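Local structure of ABC transporter substrate-binding protein (Vibrio cholerae, 3LKV) at residues K7-A12 with K42-D47; V11-I16 with V72-A77; L239-Y244 with Q269-S274. The protein probably serves as the substrate-binding component of an ABC transporter, here holding a phenylalanine between its two lobes. All coordinates share one frame; numbering follows the deposited sequence.

Interaction 1: K7-A12 with K42-D47. With ZN (zinc ion), chain C.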
loop_
_atom_site.group_PDB
_atom_site.type_symbol
_atom_site.label_atom_id
_atom_site.label_comp_id
_atom_site.label_asym_id
_atom_site.label_seq_id
_atom_site.Cartn_x
_atom_site.Cartn_y
_atom_site.Cartn_z
ATOM N N LYS A 7 20.551 6.675 5.340
ATOM C CA LYS A 7 19.565 7.218 6.350
ATOM C C LYS A 7 18.111 6.706 6.141
ATOM O O LYS A 7 17.389 6.563 7.101
ATOM C CB LYS A 7 19.578 8.760 6.377
ATOM C CG LYS A 7 18.785 9.331 7.582
ATOM C CD LYS A 7 18.396 10.767 7.412
ATOM C CE LYS A 7 17.138 11.014 8.256
ATOM N NZ LYS A 7 16.866 12.480 8.363
ATOM N N THR A 8 17.688 6.468 4.901
ATOM C CA THR A 8 16.470 5.698 4.653
ATOM C C THR A 8 16.773 4.198 4.831
ATOM O O THR A 8 17.668 3.679 4.183
ATOM C CB THR A 8 15.940 5.947 3.202
ATOM O OG1 THR A 8 15.550 7.312 3.097
ATOM C CG2 THR A 8 14.712 5.057 2.828
ATOM N N ALA A 9 16.040 3.493 5.668
ATOM C CA ALA A 9 16.209 2.054 5.748
ATOM C C ALA A 9 15.595 1.402 4.508
ATOM O O ALA A 9 14.469 1.756 4.082
ATOM C CB ALA A 9 15.537 1.526 6.972
ATOM N N LYS A 10 16.301 0.445 3.948
ATOM C CA LYS A 10 15.799 -0.285 2.794
ATOM C C LYS A 10 15.595 -1.744 3.154
ATOM O O LYS A 10 16.528 -2.447 3.461
ATOM C CB LYS A 10 16.753 -0.146 1.624
ATOM C CG LYS A 10 16.218 -0.701 0.274
ATOM C CD LYS A 10 17.046 -0.084 -0.951
ATOM C CE LYS A 10 17.132 -1.017 -2.208
ATOM N NZ LYS A 10 16.043 -0.872 -3.247
ATOM N N VAL A 11 14.341 -2.151 3.150
ATOM C CA VAL A 11 13.913 -3.485 3.527
ATOM C C VAL A 11 13.243 -4.103 2.298
ATOM O O VAL A 11 12.279 -3.538 1.772
ATOM C CB VAL A 11 12.971 -3.417 4.716
ATOM C CG1 VAL A 11 12.422 -4.817 5.086
ATOM C CG2 VAL A 11 13.743 -2.758 5.929
ATOM N N ALA A 12 13.745 -5.270 1.874
ATOM C CA ALA A 12 13.251 -5.945 0.695
ATOM C C ALA A 12 12.658 -7.288 1.107
ATOM O O ALA A 12 13.342 -8.088 1.738
ATOM C CB ALA A 12 14.409 -6.138 -0.325
ATOM N N LYS A 42 8.806 8.160 4.377
ATOM C CA LYS A 42 9.659 9.066 5.171
ATOM C C LYS A 42 11.021 8.449 5.212
ATOM O O LYS A 42 11.873 8.865 4.488
ATOM C CB LYS A 42 9.067 9.308 6.573
ATOM C CG LYS A 42 7.627 9.806 6.464
ATOM C CD LYS A 42 7.067 10.397 7.739
ATOM C CE LYS A 42 5.759 11.239 7.461
ATOM N NZ LYS A 42 4.654 10.469 6.831
ATOM N N ASN A 43 11.240 7.427 6.022
ATOM C CA ASN A 43 12.567 6.902 6.211
ATOM C C ASN A 43 12.604 5.409 5.938
ATOM O O ASN A 43 13.556 4.747 6.319
ATOM C CB ASN A 43 13.025 7.174 7.653
ATOM C CG ASN A 43 12.145 6.467 8.700
ATOM O OD1 ASN A 43 11.001 6.118 8.440
ATOM N ND2 ASN A 43 12.677 6.293 9.886
ATOM N N LEU A 44 11.585 4.863 5.293
ATOM C CA LEU A 44 11.546 3.421 5.038
ATOM C C LEU A 44 11.178 3.232 3.586
ATOM O O LEU A 44 10.182 3.783 3.155
ATOM C CB LEU A 44 10.489 2.708 5.917
ATOM C CG LEU A 44 10.247 1.240 5.578
ATOM C CD1 LEU A 44 11.467 0.364 5.833
ATOM C CD2 LEU A 44 8.999 0.707 6.368
ATOM N N GLU A 45 11.991 2.480 2.857
ATOM C CA GLU A 45 11.681 2.003 1.511
ATOM C C GLU A 45 11.432 0.496 1.742
ATOM O O GLU A 45 12.324 -0.240 2.157
ATOM C CB GLU A 45 12.852 2.236 0.537
ATOM C CG GLU A 45 12.642 1.630 -0.884
ATOM C CD GLU A 45 13.907 1.699 -1.785
ATOM O OE1 GLU A 45 14.886 2.322 -1.370
ATOM O OE2 GLU A 45 13.918 1.161 -2.936
ATOM N N PHE A 46 10.220 0.069 1.462
ATOM C CA PHE A 46 9.777 -1.291 1.749
ATOM C C PHE A 46 9.433 -1.876 0.367
ATOM O O PHE A 46 8.418 -1.575 -0.195
ATOM C CB PHE A 46 8.553 -1.174 2.652
ATOM C CG PHE A 46 7.997 -2.444 3.128
ATOM C CD1 PHE A 46 8.446 -3.021 4.288
ATOM C CD2 PHE A 46 6.936 -3.045 2.454
ATOM C CE1 PHE A 46 7.863 -4.188 4.785
ATOM C CE2 PHE A 46 6.350 -4.225 2.945
ATOM C CZ PHE A 46 6.800 -4.781 4.106
ATOM N N ASP A 47 10.316 -2.651 -0.189
ATOM C CA ASP A 47 10.078 -3.259 -1.500
ATOM C C ASP A 47 9.623 -4.691 -1.249
ATOM O O ASP A 47 10.046 -5.329 -0.297
ATOM C CB ASP A 47 11.383 -3.305 -2.290
ATOM C CG ASP A 47 11.870 -1.926 -2.704
ATOM O OD1 ASP A 47 11.025 -1.077 -2.989
ATOM O OD2 ASP A 47 13.095 -1.694 -2.786
HETATM ZN ZN ZN C . 12.378 0.125 -3.700
#
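Lys10 and Glu45 both set CG anti to the backbone N (chi1 -171° and 175°), and because they are paired on adjacent parallel strands their side chains run side by side off the same face of the sheet. The lysine stays extended up to its last torsion, where a chi4 of 90° turns NZ toward the acids. Lys10 NZ then makes two salt-bridge hydrogen bonds. One, of 3.0 Å, reaches Glu45 OE2 from above the carboxylate plane; the other, of 3.1 Å, meets Asp47 OD2 nearly along its C-O bond. The aliphatic part of the lysine is used as well, with Lys10 CD lying 3.3 Å from Glu45 OE1.

Residues two apart on a strand face the same way, and this lets both acids grip one zinc ion. Glu45 binds zinc through OE2 at 2.0 Å, while Asp47 chelates zinc with OD1 at 1.9 Å and OD2 at 2.2 Å. Glu45 and Asp47 of the second subunit bind this zinc too, making it an intersubunit site. Lys10 probably offsets part of the negative charge gathered there.

The opposite face is apolar. Val11 CG2 meets Leu44 CD1 at 3.9 Å, the two side chains slanting across each other, and Val11 CG1 approaches the Phe46 ring obliquely. Beta-branched valine suits the extended backbone here. Between the faces, Ala9 and Val11 each use both N and O to bond alternate residues from Asn43 to Asp47, the regular pattern of parallel strands.

The two strands belong to a beta-alpha-beta unit, strand 9-15, helix 20-35 and strand 44-50. Phe46 rests on Leu29 and Leu30 of that connecting helix, Val11 on Val254 of helix 243-258, and strand 72-76 flanks strand 9-15 on its other edge.

Interaction 2: V11-I16 with V72-A77; sequences VAVSQI and VLVGIA. With PHE (phenylalanine), chain B.
Val13 CG1 presses on Ile76 CD1 at 3.5 Å, the two side chains crossing at a slant in the dense part of this wholly buried contact. With chi1 at -60°, Ile76 sets CG1 beside its backbone N; an extended second torsion then carries CD1 to the valine. Gln15 CG flanks Ile76; Gln15 OE1 accepts from Arg26 and NE2 donates to Asp23 and Val17 O, satisfying the buried amide, and helix 20-35 packs on this face.

Strands 9-15 and 72-76 are parallel neighbours within the Rossmann-like sheet of one lobe of a periplasmic-binding-protein fold. Four backbone bonds join them, from Ala12 N-Val72 O to Ile76 N-Ser14 O.

The other face meets more loosely across the strands: Ala12 CB is 4.0 Å from Leu73 CD2, and Gly75 offers Ser14 no side chain. Such small residues let Phe65 of helix 55-66 come close to Ala12 and Ser14. Past the strand ends the backbones part, CA atoms of Ile16 and Ala77 being 6.3 Å apart; the exception is Ile16 CG2 and Ala77 CB, at 3.4 Å closer than carbons usually pack. Ala77, N-cap of helix 78-87, puts its small CB 3.4 Å from OXT of the bound phenylalanine.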
loop_
_atom_site.group_PDB
_atom_site.type_symbol
_atom_site.label_atom_id
_atom_site.label_comp_id
_atom_site.label_asym_id
_atom_site.label_seq_id
_atom_site.Cartn_x
_atom_site.Cartn_y
_atom_site.Cartn_z
ATOM N N VAL A 11 14.341 -2.151 3.150
ATOM C CA VAL A 11 13.913 -3.485 3.527
ATOM C C VAL A 11 13.243 -4.103 2.298
ATOM O O VAL A 11 12.279 -3.538 1.772
ATOM C CB VAL A 11 12.971 -3.417 4.716
ATOM C CG1 VAL A 11 12.422 -4.817 5.086
ATOM C CG2 VAL A 11 13.743 -2.758 5.929
ATOM N N ALA A 12 13.745 -5.270 1.874
ATOM C CA ALA A 12 13.251 -5.945 0.695
ATOM C C ALA A 12 12.658 -7.288 1.107
ATOM O O ALA A 12 13.342 -8.088 1.738
ATOM C CB ALA A 12 14.409 -6.138 -0.325
ATOM N N VAL A 13 11.406 -7.494 0.732
ATOM C CA VAL A 13 10.595 -8.574 1.195
ATOM C C VAL A 13 10.245 -9.495 0.051
ATOM O O VAL A 13 9.657 -9.058 -0.941
ATOM C CB VAL A 13 9.278 -8.081 1.802
ATOM C CG1 VAL A 13 8.489 -9.280 2.330
ATOM C CG2 VAL A 13 9.521 -7.036 2.914
ATOM N N SER A 14 10.635 -10.754 0.170
ATOM C CA SER A 14 10.316 -11.760 -0.796
ATOM C C SER A 14 9.392 -12.817 -0.197
ATOM O O SER A 14 9.673 -13.373 0.863
ATOM C CB SER A 14 11.607 -12.428 -1.187
ATOM O OG SER A 14 11.405 -13.434 -2.179
ATOM N N GLN A 15 8.340 -13.163 -0.933
ATOM C CA GLN A 15 7.244 -14.002 -0.435
ATOM C C GLN A 15 6.951 -15.010 -1.513
ATOM O O GLN A 15 6.820 -14.630 -2.690
ATOM C CB GLN A 15 6.032 -13.097 -0.222
ATOM C CG GLN A 15 4.942 -13.711 0.470
ATOM C CD GLN A 15 3.793 -12.732 0.728
ATOM O OE1 GLN A 15 4.008 -11.665 1.253
ATOM N NE2 GLN A 15 2.587 -13.130 0.394
ATOM N N ILE A 16 6.839 -16.293 -1.161
ATOM C CA ILE A 16 6.709 -17.318 -2.187
ATOM C C ILE A 16 5.443 -17.139 -3.043
ATOM O O ILE A 16 5.452 -17.370 -4.272
ATOM C CB ILE A 16 6.850 -18.741 -1.564
ATOM C CG1 ILE A 16 6.827 -19.832 -2.622
ATOM C CG2 ILE A 16 5.795 -18.987 -0.465
ATOM C CD1 ILE A 16 7.917 -19.761 -3.711
ATOM N N VAL A 72 18.236 -4.837 4.782
ATOM C CA VAL A 72 17.767 -6.094 5.337
ATOM C C VAL A 72 16.871 -6.787 4.333
ATOM O O VAL A 72 16.038 -6.136 3.670
ATOM C CB VAL A 72 16.959 -5.918 6.698
ATOM C CG1 VAL A 72 16.539 -7.274 7.230
ATOM C CG2 VAL A 72 17.813 -5.194 7.742
ATOM N N LEU A 73 17.070 -8.089 4.206
ATOM C CA LEU A 73 16.231 -8.912 3.342
ATOM C C LEU A 73 15.297 -9.721 4.231
ATOM O O LEU A 73 15.729 -10.204 5.274
ATOM C CB LEU A 73 17.070 -9.842 2.495
ATOM C CG LEU A 73 17.951 -9.222 1.428
ATOM C CD1 LEU A 73 19.166 -10.167 1.182
ATOM C CD2 LEU A 73 17.136 -9.019 0.148
ATOM N N VAL A 74 14.029 -9.811 3.856
ATOM C CA VAL A 74 13.053 -10.549 4.641
ATOM C C VAL A 74 12.497 -11.652 3.749
ATOM O O VAL A 74 12.022 -11.374 2.611
ATOM C CB VAL A 74 11.897 -9.652 5.145
ATOM C CG1 VAL A 74 10.833 -10.524 5.812
ATOM C CG2 VAL A 74 12.421 -8.572 6.131
ATOM N N GLY A 75 12.630 -12.887 4.186
ATOM C CA GLY A 75 12.073 -13.992 3.422
ATOM C C GLY A 75 10.860 -14.532 4.138
ATOM O O GLY A 75 10.971 -15.157 5.220
ATOM N N ILE A 76 9.696 -14.318 3.557
ATOM C CA ILE A 76 8.492 -14.811 4.138
ATOM C C ILE A 76 8.180 -16.167 3.444
ATOM O O ILE A 76 7.900 -16.214 2.230
ATOM C CB ILE A 76 7.333 -13.850 3.893
ATOM C CG1 ILE A 76 7.589 -12.483 4.493
ATOM C CG2 ILE A 76 6.052 -14.423 4.435
ATOM C CD1 ILE A 76 6.421 -11.428 4.208
ATOM N N ALA A 77 8.215 -17.239 4.236
ATOM C CA ALA A 77 7.982 -18.621 3.802
ATOM C C ALA A 77 9.297 -19.262 3.371
ATOM O O ALA A 77 10.268 -18.586 3.032
ATOM C CB ALA A 77 6.882 -18.739 2.715
HETATM N N PHE B . 5.359 -22.050 7.383
HETATM C CA PHE B . 5.222 -22.072 5.872
HETATM C C PHE B . 6.640 -22.168 5.246
HETATM O O PHE B . 7.575 -22.578 5.994
HETATM C CB PHE B . 4.416 -20.874 5.349
HETATM C CG PHE B . 2.911 -21.020 5.561
HETATM C CD1 PHE B . 2.167 -21.925 4.782
HETATM C CD2 PHE B . 2.252 -20.295 6.529
HETATM C CE1 PHE B . 0.834 -22.091 4.981
HETATM C CE2 PHE B . 0.914 -20.446 6.728
HETATM C CZ PHE B . 0.181 -21.341 5.976
HETATM O OXT PHE B . 6.894 -21.899 4.051
#

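Interaction 3: L239-Y244 with Q269-S274. With PHE (phenylalanine), chain B.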
loop_
_atom_site.group_PDB
_atom_site.type_symbol
_atom_site.label_atom_id
_atom_site.label_comp_id
_atom_site.label_asym_id
_atom_site.label_seq_id
_atom_site.Cartn_x
_atom_site.Cartn_y
_atom_site.Cartn_z
ATOM N N LEU A 239 -6.306 -24.956 14.320
ATOM C CA LEU A 239 -5.549 -24.503 15.484
ATOM C C LEU A 239 -4.256 -23.827 15.028
ATOM O O LEU A 239 -3.167 -24.397 15.112
ATOM C CB LEU A 239 -5.283 -25.670 16.446
ATOM C CG LEU A 239 -4.613 -25.331 17.767
ATOM C CD1 LEU A 239 -5.572 -24.471 18.597
ATOM C CD2 LEU A 239 -4.186 -26.598 18.525
ATOM N N GLY A 240 -4.386 -22.611 14.533
ATOM C CA GLY A 240 -3.260 -21.947 13.876
ATOM C C GLY A 240 -2.716 -20.766 14.650
ATOM O O GLY A 240 -3.329 -20.291 15.611
ATOM N N PHE A 241 -1.572 -20.271 14.210
ATOM C CA PHE A 241 -0.984 -19.059 14.801
ATOM C C PHE A 241 -1.650 -17.832 14.230
ATOM O O PHE A 241 -2.422 -17.896 13.255
ATOM C CB PHE A 241 0.518 -18.983 14.500
ATOM C CG PHE A 241 1.291 -20.123 15.064
ATOM C CD1 PHE A 241 1.411 -20.263 16.421
ATOM C CD2 PHE A 241 1.864 -21.080 14.239
ATOM C CE1 PHE A 241 2.105 -21.372 16.966
ATOM C CE2 PHE A 241 2.559 -22.132 14.775
ATOM C CZ PHE A 241 2.671 -22.293 16.149
ATOM N N ASP A 242 -1.333 -16.712 14.858
ATOM C CA ASP A 242 -1.789 -15.407 14.421
ATOM C C ASP A 242 -0.647 -14.827 13.569
ATOM O O ASP A 242 0.341 -14.352 14.100
ATOM C CB ASP A 242 -2.098 -14.517 15.645
ATOM C CG ASP A 242 -2.539 -13.116 15.250
ATOM O OD1 ASP A 242 -2.364 -12.705 14.069
ATOM O OD2 ASP A 242 -3.064 -12.423 16.131
ATOM N N TYR A 243 -0.773 -14.915 12.254
ATOM C CA TYR A 243 0.351 -14.552 11.389
ATOM C C TYR A 243 0.581 -13.026 11.389
ATOM O O TYR A 243 1.695 -12.572 11.147
ATOM C CB TYR A 243 0.192 -15.154 9.982
ATOM C CG TYR A 243 0.520 -16.613 9.982
ATOM C CD1 TYR A 243 -0.460 -17.580 10.208
ATOM C CD2 TYR A 243 1.819 -17.032 9.816
ATOM C CE1 TYR A 243 -0.114 -18.944 10.248
ATOM C CE2 TYR A 243 2.171 -18.354 9.863
ATOM C CZ TYR A 243 1.221 -19.323 10.095
ATOM O OH TYR A 243 1.587 -20.652 10.119
ATOM N N TYR A 244 -0.466 -12.234 11.669
ATOM C CA TYR A 244 -0.268 -10.776 11.745
ATOM C C TYR A 244 0.712 -10.495 12.892
ATOM O O TYR A 244 1.647 -9.767 12.711
ATOM C CB TYR A 244 -1.595 -10.024 11.892
ATOM C CG TYR A 244 -1.427 -8.551 12.085
ATOM C CD1 TYR A 244 -1.317 -7.701 11.005
ATOM C CD2 TYR A 244 -1.376 -7.998 13.346
ATOM C CE1 TYR A 244 -1.146 -6.325 11.172
ATOM C CE2 TYR A 244 -1.237 -6.612 13.528
ATOM C CZ TYR A 244 -1.102 -5.788 12.437
ATOM O OH TYR A 244 -0.942 -4.416 12.604
ATOM N N GLN A 269 13.200 -17.233 17.019
ATOM C CA GLN A 269 12.069 -17.361 17.894
ATOM C C GLN A 269 11.068 -18.352 17.314
ATOM O O GLN A 269 10.817 -18.351 16.110
ATOM C CB GLN A 269 11.419 -15.989 17.991
ATOM C CG GLN A 269 10.265 -15.900 18.936
ATOM C CD GLN A 269 10.770 -15.809 20.353
ATOM O OE1 GLN A 269 11.721 -15.048 20.629
ATOM N NE2 GLN A 269 10.172 -16.613 21.258
ATOM N N VAL A 270 10.483 -19.189 18.164
ATOM C CA VAL A 270 9.450 -20.108 17.710
ATOM C C VAL A 270 8.089 -19.576 18.138
ATOM O O VAL A 270 7.921 -19.249 19.282
ATOM C CB VAL A 270 9.720 -21.541 18.246
ATOM C CG1 VAL A 270 8.691 -22.513 17.665
ATOM C CG2 VAL A 270 11.181 -21.999 17.875
ATOM N N ALA A 271 7.138 -19.432 17.226
ATOM C CA ALA A 271 5.801 -18.954 17.586
ATOM C C ALA A 271 5.125 -19.859 18.628
ATOM O O ALA A 271 5.369 -21.066 18.676
ATOM C CB ALA A 271 4.918 -18.848 16.387
ATOM N N LYS A 272 4.283 -19.252 19.467
ATOM C CA LYS A 272 3.505 -19.998 20.498
ATOM C C LYS A 272 2.052 -19.505 20.553
ATOM O O LYS A 272 1.726 -18.437 20.031
ATOM C CB LYS A 272 4.139 -19.843 21.879
ATOM C CG LYS A 272 5.622 -20.269 21.984
ATOM C CD LYS A 272 5.832 -21.815 21.926
ATOM C CE LYS A 272 7.369 -22.184 21.917
ATOM N NZ LYS A 272 7.655 -23.649 21.868
ATOM N N GLY A 273 1.178 -20.298 21.162
ATOM C CA GLY A 273 -0.220 -19.889 21.349
ATOM C C GLY A 273 -0.998 -19.852 20.048
ATOM O O GLY A 273 -0.928 -18.894 19.281
ATOM N N SER A 274 -1.745 -20.907 19.794
ATOM C CA SER A 274 -2.528 -20.994 18.586
ATOM C C SER A 274 -3.968 -20.733 18.981
ATOM O O SER A 274 -4.331 -20.992 20.102
ATOM C CB SER A 274 -2.355 -22.387 17.976
ATOM O OG SER A 274 -0.976 -22.758 17.891
HETATM N N PHE B . 5.359 -22.050 7.383
HETATM C CA PHE B . 5.222 -22.072 5.872
HETATM C C PHE B . 6.640 -22.168 5.246
HETATM O O PHE B . 7.575 -22.578 5.994
HETATM C CB PHE B . 4.416 -20.874 5.349
HETATM C CG PHE B . 2.911 -21.020 5.561
HETATM C CD1 PHE B . 2.167 -21.925 4.782
HETATM C CD2 PHE B . 2.252 -20.295 6.529
HETATM C CE1 PHE B . 0.834 -22.091 4.981
HETATM C CE2 PHE B . 0.914 -20.446 6.728
HETATM C CZ PHE B . 0.181 -21.341 5.976
HETATM O OXT PHE B . 6.894 -21.899 4.051
#
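The ring of Phe241 meets the methyl group of Ala271 and the backbone beside it. Phe241 CG stands anti to the carbonyl carbon (chi1 -61°), which carries the ring across to residues 271-274. Ala271 CB sits over one face of that ring in a CH-pi contact, 3.9 Å from the ring centroid and only 14° off its normal; a methyl group is compact enough to settle there. The carbonyl oxygen of Gly273 lies at the ring edge, near its plane, where the weakly positive C-H rim suits it. Ser274 OG comes in obliquely, 3.5 Å from Phe241 CE1.

Van der Waals packing continues at Ser274, whose small side chain lies against the backbone of Leu239 and Gly240. Its CB is 3.7 Å from Leu239 CG. Leu239 also reaches Leu132 of helix 126-136. Separately, the backbones come close where Ser274 CA lies 3.2 Å from Gly240 O.

Both segments are crossovers between the lobes, as in the hinge of type I periplasmic binding proteins. Residues 239-244 leave strand 237-240 of the mixed sheet for helix 243-258, while residues 269-274 leave strand 269-270 of the parallel sheet for strand 275-278. Within the second crossover Gly273 has a positive phi of 70°, a backbone shape that glycine adopts easily.

No hydrogen bond joins the segments; polar bonds act within or beside them. Asp242 is the N-cap of helix 243-258: its OD1 accepts a hydrogen bond from Gln245 N and a weak one, of 3.1 Å, from Tyr244 N.

Ligand contact falls to Tyr243. One face of its ring has Phe241 CB above it, toward the rim, and its OH lies 3.5 Å from CE2 of the bound phenylalanine. That hydroxyl is hydrogen-bonded to Asp122, which also bonds the ligand.

How the interactions relate
Interactions 1 and 2 share Val11 and Ala12 and lie on the two edges of strand 9-15, their centres 13 Å apart. They join directly: Phe46 CZ packs on Val13 CG2 at 3.7 Å, and Asp47 O lies 2.8 Å from Val13 N, a probable hydrogen bond. Along this strand the sheet passes from the intersubunit zinc of interaction 1 to the phenylalanine pocket reached by interaction 2. Interaction 3, whose residues 269-270 form the far edge strand of the same sheet, comes no nearer to interaction 2 than about 7 Å between closest atoms, yet both touch the ligand: Ala77 at its carboxylate, Tyr243 at its ring.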